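Local coordinates for protein FimX (Pseudomonas aeruginosa PAO1, PDB 3HV8), which carries an EAL domain, built as a barrel-like fold of alternating strands and helices, that holds the ligand C2E in a pocket, at residues Q26-N31 with A77-K82; L35-V40 with I92-E97; I192-S197 with A216-Q221. All blocks are in the same frame, centred on the assembly; numbering follows the deposited sequence.

Interaction 1. Residues Q26-N31 with A77-K82; sequences QALETN and AGLAEK
Leu28, near the end of helix 20-30, reaches across to Leu79 and Lys82 at the start of helix 80-96. Leu28 CB sets out toward the other segment but stops short of it, 5.4 Å from Lys82 CB. Leu28 CG, anti to the carbonyl carbon (chi1 -79°), is still 4.7 Å from Lys82 CB, leaving the touching to the two methyl groups, which divide the work. Leu28 CD1 lies 3.9 Å from Lys82 CB and also, more loosely, 4.4 Å from Leu79 CD2. Leu28 CD2 turns to the backbone instead and settles 3.7 Å from Lys82 O, with the carbonyl carbon only slightly farther off. The side chains of Leu28 and Lys82 cross at about a right angle, and the lysine, bent at chi3 and chi4, carries its ammonium group away from the leucine. Leu79 also packs on Leu24 and Gln25 of helix 20-30, while Leu28 rests on Phe33 as well.

Both backbones change course close by. Gly78, with positive phi, closes a Schellman motif after the helix 71-76. In the last turn of helix 20-30, Gln26 O takes hydrogen bonds from Glu29 N and, at 3.0 Å, from Thr30 OG1, the two donors arriving from opposite faces of the carbonyl plane. Asn31 then leaves helical geometry with positive phi, and its OD1 receives a hydrogen bond from Trp86 NE1 of helix 80-96.

No hydrogen bond or salt bridge joins the two segments, and Glu29 OE1 stays 7.0 Å from Lys82 NZ, so any attraction between these charges is probably weak. The contact therefore depends on the shape of one leucine fork against aliphatic carbon and a backbone carbonyl, a partly buried seam with little directional preference.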
loop_
_atom_site.group_PDB
_atom_site.type_symbol
_atom_site.label_atom_id
_atom_site.label_comp_id
_atom_site.label_asym_id
_atom_site.label_seq_id
_atom_site.Cartn_x
_atom_site.Cartn_y
_atom_site.Cartn_z
ATOM N N GLN A 26 24.070 -1.179 -6.436
ATOM C CA GLN A 26 24.425 0.032 -7.174
ATOM C C GLN A 26 23.232 0.983 -7.309
ATOM O O GLN A 26 23.366 2.193 -7.136
ATOM C CB GLN A 26 24.960 -0.376 -8.544
ATOM C CG GLN A 26 25.199 0.712 -9.535
ATOM C CD GLN A 26 25.940 0.171 -10.737
ATOM O OE1 GLN A 26 27.142 -0.082 -10.670
ATOM N NE2 GLN A 26 25.221 -0.043 -11.833
ATOM N N ALA A 27 22.060 0.440 -7.619
ATOM C CA ALA A 27 20.855 1.252 -7.790
ATOM C C ALA A 27 20.506 2.071 -6.540
ATOM O O ALA A 27 20.065 3.219 -6.659
ATOM C CB ALA A 27 19.668 0.342 -8.165
ATOM N N LEU A 28 20.692 1.470 -5.366
ATOM C CA LEU A 28 20.435 2.106 -4.074
ATOM C C LEU A 28 21.326 3.309 -3.824
ATOM O O LEU A 28 20.996 4.172 -3.006
ATOM C CB LEU A 28 20.616 1.106 -2.935
ATOM C CG LEU A 28 19.425 0.165 -2.753
ATOM C CD1 LEU A 28 19.839 -1.024 -1.905
ATOM C CD2 LEU A 28 18.223 0.922 -2.155
ATOM N N GLU A 29 22.452 3.357 -4.526
ATOM C CA GLU A 29 23.398 4.464 -4.358
ATOM C C GLU A 29 23.371 5.470 -5.506
ATOM O O GLU A 29 24.073 6.486 -5.457
ATOM C CB GLU A 29 24.818 3.923 -4.171
ATOM C CG GLU A 29 24.998 3.028 -2.953
ATOM C CD GLU A 29 24.874 3.778 -1.633
ATOM O OE1 GLU A 29 25.071 3.143 -0.575
ATOM O OE2 GLU A 29 24.585 4.995 -1.646
ATOM N N THR A 30 22.576 5.207 -6.533
ATOM C CA THR A 30 22.540 6.076 -7.711
ATOM C C THR A 30 21.145 6.548 -8.126
ATOM O O THR A 30 20.959 7.054 -9.231
ATOM C CB THR A 30 23.165 5.371 -8.913
ATOM O OG1 THR A 30 22.447 4.149 -9.155
ATOM C CG2 THR A 30 24.623 5.047 -8.650
ATOM N N ASN A 31 20.159 6.381 -7.244
ATOM C CA ASN A 31 18.761 6.720 -7.563
ATOM C C ASN A 31 18.235 6.000 -8.801
ATOM O O ASN A 31 17.424 6.546 -9.539
ATOM C CB ASN A 31 18.548 8.236 -7.759
ATOM C CG ASN A 31 18.454 8.992 -6.452
ATOM O OD1 ASN A 31 18.058 8.448 -5.429
ATOM N ND2 ASN A 31 18.829 10.267 -6.484
ATOM N N ALA A 77 19.158 -11.116 0.028
ATOM C CA ALA A 77 20.496 -10.522 0.056
ATOM C C ALA A 77 20.651 -9.426 1.103
ATOM O O ALA A 77 21.681 -8.755 1.145
ATOM C CB ALA A 77 20.870 -9.944 -1.327
ATOM N N GLY A 78 19.627 -9.207 1.928
ATOM C CA GLY A 78 19.737 -8.237 3.001
ATOM C C GLY A 78 19.584 -6.786 2.567
ATOM O O GLY A 78 20.068 -5.885 3.250
ATOM N N LEU A 79 18.905 -6.566 1.447
ATOM C CA LEU A 79 18.724 -5.226 0.883
ATOM C C LEU A 79 17.297 -4.682 1.017
ATOM O O LEU A 79 17.030 -3.559 0.584
ATOM C CB LEU A 79 19.108 -5.226 -0.598
ATOM C CG LEU A 79 20.570 -5.591 -0.903
ATOM C CD1 LEU A 79 20.813 -5.588 -2.418
ATOM C CD2 LEU A 79 21.548 -4.659 -0.177
ATOM N N ALA A 80 16.381 -5.464 1.596
ATOM C CA ALA A 80 14.968 -5.070 1.571
ATOM C C ALA A 80 14.685 -3.833 2.422
ATOM O O ALA A 80 13.887 -2.976 2.031
ATOM C CB ALA A 80 14.053 -6.246 1.985
ATOM N N GLU A 81 15.340 -3.730 3.575
ATOM C CA GLU A 81 15.157 -2.561 4.418
ATOM C C GLU A 81 15.653 -1.305 3.722
ATOM O O GLU A 81 14.991 -0.269 3.736
ATOM C CB GLU A 81 15.873 -2.735 5.756
ATOM C CG GLU A 81 15.402 -3.942 6.581
ATOM C CD GLU A 81 16.230 -5.200 6.339
ATOM O OE1 GLU A 81 16.840 -5.336 5.258
ATOM O OE2 GLU A 81 16.266 -6.060 7.247
ATOM N N LYS A 82 16.820 -1.400 3.084
ATOM C CA LYS A 82 17.368 -0.259 2.347
ATOM C C LYS A 82 16.461 0.185 1.203
ATOM O O LYS A 82 16.296 1.374 0.963
ATOM C CB LYS A 82 18.767 -0.578 1.804
ATOM C CG LYS A 82 19.877 -0.321 2.799
ATOM C CD LYS A 82 21.235 -0.331 2.114
ATOM C CE LYS A 82 22.054 -1.528 2.547
ATOM N NZ LYS A 82 22.401 -1.414 3.990
#

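Interaction 2. Residues L35-V40 with I92-E97; sequences LLFQPV and IKLLAE. With C2E (9,9'-[(2R,3R,3aS,5S,7aR,9R,10R,10aS,12S,14aR)-3,5,10,12-tetrahydroxy-5,12-dioxidooctahydro-2H,7H-difuro[3,2-d:3',2'-j][1,3,7,9,2,8]tetraoxadiphosphacyclododecine-2,9-diyl]bis(2-amino-1,9-dihydro-6H-purin-6-one)), chain B.
In the barrel of the EAL domain, Leu35 and Phe37 of strand 33-42 meet Leu94 of helix 80-96, which packs against the outer side of the strand. A single methyl serves both partners. Leu94 CD1 sits at the edge of the Phe37 ring, near the ring plane, 3.6 Å from Phe37 CZ and 4.2 Å from Leu35 CD1. Phe37 holds CG anti to its carbonyl carbon (chi1 -56°), which directs the far end of the ring to the helix; Tyr51 and Met259 pack on it too. On the helix, Lys93 NZ bridges to Glu97 OE2 one turn later at 2.8 Å.

The residue following Phe37 serves the ligand. Gln38 is extended, and its NE2 donates to N7 of C2E at 3.1 Å with an N-H...N angle of 161°. With a second bond from Gln38 NE2 to Gln253 O, both acceptors call for the NH2 group here, which probably sets the flip of the amide. Leu55, Arg56, Asp84, Glu231 and Tyr250 supply further hydrogen bonds to C2E. Leu35 and Phe37 face the helix and Gln38 the ligand, as strand alternation in a beta/alpha barrel allows; strand 33-42 is the antiparallel first strand of the EAL barrel.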
loop_
_atom_site.group_PDB
_atom_site.type_symbol
_atom_site.label_atom_id
_atom_site.label_comp_id
_atom_site.label_asym_id
_atom_site.label_seq_id
_atom_site.Cartn_x
_atom_site.Cartn_y
_atom_site.Cartn_z
ATOM N N LEU A 35 9.573 5.931 -8.709
ATOM C CA LEU A 35 8.259 5.767 -8.093
ATOM C C LEU A 35 7.150 6.064 -9.095
ATOM O O LEU A 35 7.185 7.081 -9.810
ATOM C CB LEU A 35 8.111 6.687 -6.886
ATOM C CG LEU A 35 9.131 6.479 -5.773
ATOM C CD1 LEU A 35 8.873 7.399 -4.598
ATOM C CD2 LEU A 35 9.144 5.018 -5.325
ATOM N N LEU A 36 6.154 5.180 -9.139
ATOM C CA LEU A 36 4.912 5.443 -9.842
ATOM C C LEU A 36 3.795 5.618 -8.807
ATOM O O LEU A 36 3.925 5.184 -7.654
ATOM C CB LEU A 36 4.566 4.288 -10.782
ATOM C CG LEU A 36 5.671 3.841 -11.741
ATOM C CD1 LEU A 36 5.149 2.671 -12.587
ATOM C CD2 LEU A 36 6.127 5.015 -12.624
ATOM N N PHE A 37 2.696 6.229 -9.241
ATOM C CA PHE A 37 1.600 6.626 -8.372
ATOM C C PHE A 37 0.300 6.194 -8.994
ATOM O O PHE A 37 0.053 6.469 -10.165
ATOM C CB PHE A 37 1.635 8.143 -8.189
ATOM C CG PHE A 37 2.946 8.638 -7.653
ATOM C CD1 PHE A 37 3.186 8.658 -6.289
ATOM C CD2 PHE A 37 3.950 9.047 -8.514
ATOM C CE1 PHE A 37 4.407 9.076 -5.788
ATOM C CE2 PHE A 37 5.173 9.471 -8.022
ATOM C CZ PHE A 37 5.397 9.490 -6.656
ATOM N N GLN A 38 -0.526 5.488 -8.233
ATOM C CA GLN A 38 -1.830 5.076 -8.734
ATOM C C GLN A 38 -2.919 5.602 -7.819
ATOM O O GLN A 38 -2.966 5.257 -6.639
ATOM C CB GLN A 38 -1.925 3.552 -8.872
ATOM C CG GLN A 38 -3.263 3.121 -9.473
ATOM C CD GLN A 38 -3.366 1.641 -9.726
ATOM O OE1 GLN A 38 -2.646 0.831 -9.133
ATOM N NE2 GLN A 38 -4.272 1.264 -10.626
ATOM N N PRO A 39 -3.818 6.433 -8.356
ATOM C CA PRO A 39 -4.795 7.088 -7.480
ATOM C C PRO A 39 -5.758 6.094 -6.853
ATOM O O PRO A 39 -6.097 5.061 -7.447
ATOM C CB PRO A 39 -5.533 8.055 -8.426
ATOM C CG PRO A 39 -5.362 7.427 -9.778
ATOM C CD PRO A 39 -3.962 6.849 -9.765
ATOM N N VAL A 40 -6.164 6.412 -5.624
ATOM C CA VAL A 40 -7.163 5.661 -4.880
ATOM C C VAL A 40 -8.351 6.607 -4.718
ATOM O O VAL A 40 -8.219 7.700 -4.167
ATOM C CB VAL A 40 -6.602 5.194 -3.496
ATOM C CG1 VAL A 40 -7.654 4.473 -2.685
ATOM C CG2 VAL A 40 -5.373 4.283 -3.701
ATOM N N ILE A 92 8.278 10.801 1.071
ATOM C CA ILE A 92 8.197 11.947 1.978
ATOM C C ILE A 92 8.554 13.228 1.233
ATOM O O ILE A 92 7.882 14.251 1.374
ATOM C CB ILE A 92 9.155 11.774 3.185
ATOM C CG1 ILE A 92 8.581 10.762 4.173
ATOM C CG2 ILE A 92 9.416 13.131 3.859
ATOM C CD1 ILE A 92 9.554 10.292 5.230
ATOM N N LYS A 93 9.603 13.162 0.426
ATOM C CA LYS A 93 10.051 14.315 -0.349
ATOM C C LYS A 93 9.040 14.762 -1.413
ATOM O O LYS A 93 8.598 15.912 -1.401
ATOM C CB LYS A 93 11.396 14.020 -1.002
ATOM C CG LYS A 93 12.017 15.219 -1.698
ATOM C CD LYS A 93 13.407 14.900 -2.209
ATOM C CE LYS A 93 13.996 16.091 -2.949
ATOM N NZ LYS A 93 13.064 16.594 -3.995
ATOM N N LEU A 94 8.691 13.858 -2.331
ATOM C CA LEU A 94 7.763 14.163 -3.424
ATOM C C LEU A 94 6.434 14.637 -2.873
ATOM O O LEU A 94 5.744 15.462 -3.486
ATOM C CB LEU A 94 7.532 12.936 -4.315
ATOM C CG LEU A 94 8.509 12.740 -5.473
ATOM C CD1 LEU A 94 8.372 11.339 -6.046
ATOM C CD2 LEU A 94 8.280 13.795 -6.547
ATOM N N LEU A 95 6.071 14.100 -1.715
ATOM C CA LEU A 95 4.841 14.484 -1.056
ATOM C C LEU A 95 4.969 15.941 -0.660
ATOM O O LEU A 95 4.177 16.776 -1.086
ATOM C CB LEU A 95 4.585 13.610 0.174
ATOM C CG LEU A 95 3.166 13.539 0.748
ATOM C CD1 LEU A 95 2.108 13.538 -0.351
ATOM C CD2 LEU A 95 3.017 12.313 1.637
ATOM N N ALA A 96 5.983 16.237 0.153
ATOM C CA ALA A 96 6.257 17.604 0.593
ATOM C C ALA A 96 6.073 18.609 -0.545
ATOM O O ALA A 96 5.387 19.621 -0.386
ATOM C CB ALA A 96 7.653 17.703 1.179
ATOM N N GLU A 97 6.678 18.322 -1.694
ATOM C CA GLU A 97 6.431 19.111 -2.895
ATOM C C GLU A 97 4.934 19.164 -3.184
ATOM O O GLU A 97 4.445 20.094 -3.824
ATOM C CB GLU A 97 7.171 18.515 -4.095
ATOM C CG GLU A 97 8.570 19.070 -4.323
ATOM C CD GLU A 97 9.611 18.474 -3.394
ATOM O OE1 GLU A 97 9.415 18.519 -2.160
ATOM O OE2 GLU A 97 10.637 17.973 -3.903
HETATM P P1 C2E B . 0.272 -5.293 -4.870
HETATM O O2P C2E B . -0.802 -5.228 -3.689
HETATM O O1P C2E B . -0.066 -6.485 -5.673
HETATM O "O5'" C2E B . 0.181 -4.092 -5.914
HETATM C "C5'" C2E B . -0.828 -4.178 -6.939
HETATM C "C4'" C2E B . -0.302 -4.729 -8.282
HETATM O "O4'" C2E B . -1.382 -4.697 -9.247
HETATM C "C3'" C2E B . 0.715 -3.708 -8.775
HETATM O "O3'" C2E B . 1.785 -4.391 -9.446
HETATM C "C2'" C2E B . -0.095 -2.783 -9.715
HETATM O "O2'" C2E B . 0.679 -2.205 -10.749
HETATM C "C1'" C2E B . -1.104 -3.776 -10.292
HETATM N N9 C2E B . -2.357 -3.185 -10.738
HETATM C C8 C2E B . -2.860 -1.949 -10.410
HETATM N N7 C2E B . -4.091 -1.843 -10.856
HETATM C C5 C2E B . -4.420 -2.997 -11.507
HETATM C C6 C2E B . -5.580 -3.439 -12.181
HETATM O O6 C2E B . -6.612 -2.769 -12.248
HETATM N N1 C2E B . -5.527 -4.660 -12.733
HETATM C C2 C2E B . -4.416 -5.441 -12.654
HETATM N N2 C2E B . -4.441 -6.681 -13.239
HETATM N N3 C2E B . -3.332 -5.044 -12.031
HETATM C C4 C2E B . -3.313 -3.843 -11.449
HETATM P P11 C2E B . 3.283 -3.923 -9.091
HETATM O O21 C2E B . 4.266 -4.754 -9.997
HETATM O O11 C2E B . 3.419 -2.456 -9.188
HETATM O O5A C2E B . 3.462 -4.301 -7.561
HETATM C C5A C2E B . 3.384 -5.679 -7.173
HETATM C C4A C2E B . 3.748 -5.843 -5.699
HETATM O O4A C2E B . 5.096 -5.393 -5.493
HETATM C C3A C2E B . 2.903 -5.009 -4.735
HETATM O O3A C2E B . 1.710 -5.670 -4.335
HETATM C C2A C2E B . 3.831 -4.955 -3.520
HETATM O O2A C2E B . 3.807 -6.210 -2.817
HETATM C C1A C2E B . 5.209 -4.865 -4.187
HETATM N N91 C2E B . 5.595 -3.462 -4.279
HETATM C C81 C2E B . 5.346 -2.572 -5.284
HETATM N N71 C2E B . 5.875 -1.424 -4.962
HETATM C C51 C2E B . 6.546 -1.539 -3.776
HETATM C C61 C2E B . 7.320 -0.686 -2.964
HETATM O O61 C2E B . 7.460 0.522 -3.191
HETATM N N11 C2E B . 7.831 -1.244 -1.836
HETATM C C21 C2E B . 7.629 -2.552 -1.489
HETATM N N21 C2E B . 8.144 -3.021 -0.314
HETATM N N31 C2E B . 6.891 -3.350 -2.217
HETATM C C41 C2E B . 6.371 -2.864 -3.350
#

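Interaction 3. Residues I192-S197 with A216-Q221; sequences IKIDGS and AELHEQ
Asp195 OD2, just past the Ile192 and Ile194 that meet Leu218, is gripped twice by one residue. Ser197 OG donates to it at 2.7 Å on the anti lone pair, and Ser197 N reaches the same Asp195 OD2 at 3.0 Å from above the carboxylate plane. The backbone bond makes an Asx turn, which leads the chain from strand 191-194 into a short 3-10 segment. The contact itself lies inside a beta-alpha-beta unit, strand 191-194, helix 205-220 and strand 224-227, and joins its first strand to the last turns of its helix.

Within 216-221, Leu218 makes the contact, with both its methyls; Ile194 also packs on Leu211 and Leu214 earlier in the helix. Leu218 CD2 nestles between the two branches of Ile192, 3.7 Å from Ile192 CG2 and 3.8 Å from Ile192 CG1. The isoleucine presents this notch because CG2 stands anti to its backbone N and CG1 anti to its carbonyl carbon. Leu218 CD1 comes 3.8 Å from Ile194 CG2, although Ile194 is deposited in two conformers and this distance belongs to one of them. All three residues are buried, and Phe174 and Phe181 also touch Leu218.

Between the two isoleucines, Lys193 points away from the helix and its NZ forms a salt bridge with Glu52 and a hydrogen bond with Gln248. On the helix, His219 NE2 is hydrogen-bonded to Ser225 OG. The final turn is tied at its surface by Gln221 NE2, which donates to Glu217 OE2 at 2.7 Å, nearly straight at 171° and in the amide plane of Gln221.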
loop_
_atom_site.group_PDB
_atom_site.type_symbol
_atom_site.label_atom_id
_atom_site.label_comp_id
_atom_site.label_asym_id
_atom_site.label_seq_id
_atom_site.Cartn_x
_atom_site.Cartn_y
_atom_site.Cartn_z
ATOM N N ILE A 192 -8.414 -1.146 4.961
ATOM C CA ILE A 192 -8.232 -2.545 4.594
ATOM C C ILE A 192 -8.479 -2.683 3.103
ATOM O O ILE A 192 -9.579 -2.352 2.604
ATOM C CB ILE A 192 -9.197 -3.476 5.361
ATOM C CG1 ILE A 192 -8.967 -3.404 6.880
ATOM C CG2 ILE A 192 -9.060 -4.901 4.860
ATOM C CD1 ILE A 192 -7.601 -3.987 7.335
ATOM N N LYS A 193 -7.457 -3.150 2.387
ATOM C CA LYS A 193 -7.515 -3.244 0.942
ATOM C C LYS A 193 -7.675 -4.711 0.637
ATOM O O LYS A 193 -6.799 -5.526 0.943
ATOM C CB LYS A 193 -6.243 -2.678 0.327
ATOM C CG LYS A 193 -6.243 -2.617 -1.193
ATOM C CD LYS A 193 -4.994 -1.891 -1.670
ATOM C CE LYS A 193 -5.120 -1.561 -3.128
ATOM N NZ LYS A 193 -3.850 -0.955 -3.624
ATOM N N ILE A 194 -8.819 -5.073 0.067
ATOM C CA ILE A 194 -9.104 -6.481 -0.140
ATOM C C ILE A 194 -8.382 -7.036 -1.365
ATOM O O ILE A 194 -8.017 -6.297 -2.283
ATOM C CB ILE A 194 -10.626 -6.771 -0.206
ATOM C CG1 ILE A 194 -11.235 -6.262 -1.515
ATOM C CG2 ILE A 194 -11.343 -6.192 1.028
ATOM C CD1 ILE A 194 -12.663 -6.766 -1.733
ATOM N N ASP A 195 -8.161 -8.346 -1.362
ATOM C CA ASP A 195 -7.450 -9.010 -2.442
ATOM C C ASP A 195 -8.213 -8.882 -3.769
ATOM O O ASP A 195 -9.448 -8.968 -3.790
ATOM C CB ASP A 195 -7.266 -10.483 -2.102
ATOM C CG ASP A 195 -6.287 -11.159 -3.026
ATOM O OD1 ASP A 195 -5.077 -10.921 -2.868
ATOM O OD2 ASP A 195 -6.732 -11.907 -3.920
ATOM N N GLY A 196 -7.477 -8.702 -4.860
ATOM C CA GLY A 196 -8.072 -8.551 -6.179
ATOM C C GLY A 196 -8.881 -9.751 -6.636
ATOM O O GLY A 196 -9.742 -9.632 -7.515
ATOM N N SER A 197 -8.627 -10.908 -6.038
ATOM C CA SER A 197 -9.387 -12.113 -6.377
ATOM C C SER A 197 -10.889 -11.936 -6.150
ATOM O O SER A 197 -11.705 -12.579 -6.818
ATOM C CB SER A 197 -8.878 -13.321 -5.590
ATOM O OG SER A 197 -9.071 -13.154 -4.195
ATOM N N ALA A 216 -19.159 -5.539 4.211
ATOM C CA ALA A 216 -20.042 -5.225 5.319
ATOM C C ALA A 216 -19.370 -5.478 6.664
ATOM O O ALA A 216 -19.510 -4.686 7.601
ATOM C CB ALA A 216 -21.325 -6.027 5.211
ATOM N N GLU A 217 -18.618 -6.569 6.754
ATOM C CA GLU A 217 -17.961 -6.892 8.007
ATOM C C GLU A 217 -16.802 -5.945 8.334
ATOM O O GLU A 217 -16.592 -5.597 9.496
ATOM C CB GLU A 217 -17.507 -8.352 8.047
ATOM C CG GLU A 217 -16.914 -8.728 9.406
ATOM C CD GLU A 217 -17.874 -8.462 10.559
ATOM O OE1 GLU A 217 -19.101 -8.581 10.342
ATOM O OE2 GLU A 217 -17.412 -8.137 11.678
ATOM N N LEU A 218 -16.063 -5.517 7.310
ATOM C CA LEU A 218 -15.037 -4.496 7.518
ATOM C C LEU A 218 -15.644 -3.214 8.081
ATOM O O LEU A 218 -15.106 -2.611 9.012
ATOM C CB LEU A 218 -14.329 -4.184 6.211
ATOM C CG LEU A 218 -13.378 -5.274 5.743
ATOM C CD1 LEU A 218 -12.944 -5.014 4.301
ATOM C CD2 LEU A 218 -12.191 -5.358 6.694
ATOM N N HIS A 219 -16.765 -2.799 7.504
ATOM C CA HIS A 219 -17.435 -1.603 7.980
ATOM C C HIS A 219 -17.978 -1.763 9.410
ATOM O O HIS A 219 -17.904 -0.832 10.193
ATOM C CB HIS A 219 -18.512 -1.168 6.995
ATOM C CG HIS A 219 -17.952 -0.752 5.675
ATOM N ND1 HIS A 219 -18.738 -0.476 4.576
ATOM C CD2 HIS A 219 -16.668 -0.607 5.262
ATOM C CE1 HIS A 219 -17.966 -0.149 3.555
ATOM N NE2 HIS A 219 -16.704 -0.241 3.940
ATOM N N GLU A 220 -18.500 -2.938 9.739
ATOM C CA GLU A 220 -18.910 -3.184 11.117
ATOM C C GLU A 220 -17.739 -2.930 12.053
ATOM O O GLU A 220 -17.913 -2.403 13.151
ATOM C CB GLU A 220 -19.451 -4.599 11.298
ATOM C CG GLU A 220 -20.767 -4.846 10.586
ATOM C CD GLU A 220 -21.883 -3.963 11.099
ATOM O OE1 GLU A 220 -21.806 -3.510 12.263
ATOM O OE2 GLU A 220 -22.838 -3.719 10.333
ATOM N N GLN A 221 -16.540 -3.288 11.599
ATOM C CA GLN A 221 -15.326 -3.119 12.395
ATOM C C GLN A 221 -14.731 -1.714 12.229
ATOM O O GLN A 221 -13.632 -1.429 12.710
ATOM C CB GLN A 221 -14.273 -4.179 12.029
ATOM C CG GLN A 221 -14.760 -5.607 12.122
ATOM C CD GLN A 221 -15.112 -5.963 13.536
ATOM O OE1 GLN A 221 -14.505 -5.450 14.479
ATOM N NE2 GLN A 221 -16.103 -6.834 13.704
#

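Interactions 1 and 2 share helix 80-96: its beginning receives helix 20-30, and its last turns lie against strand 33-42, the element that follows helix 20-30 in the chain. Interaction 3 sits on the opposite side of the chain's centre from both, yet reaches the same sheet as interaction 2, their nearest atoms about 5 Å apart. All three are carried by a leucine without a cross-segment hydrogen bond. Interaction 1, helix to helix and partly buried, lies farthest from the centre. Interactions 2 and 3 join strand to helix in the barrel wall, but Leu94 of interaction 2 is exposed, whereas all three touching residues of interaction 3 are buried. Only segment 35-40 of interaction 2 brings a ligand-binding residue, Gln38.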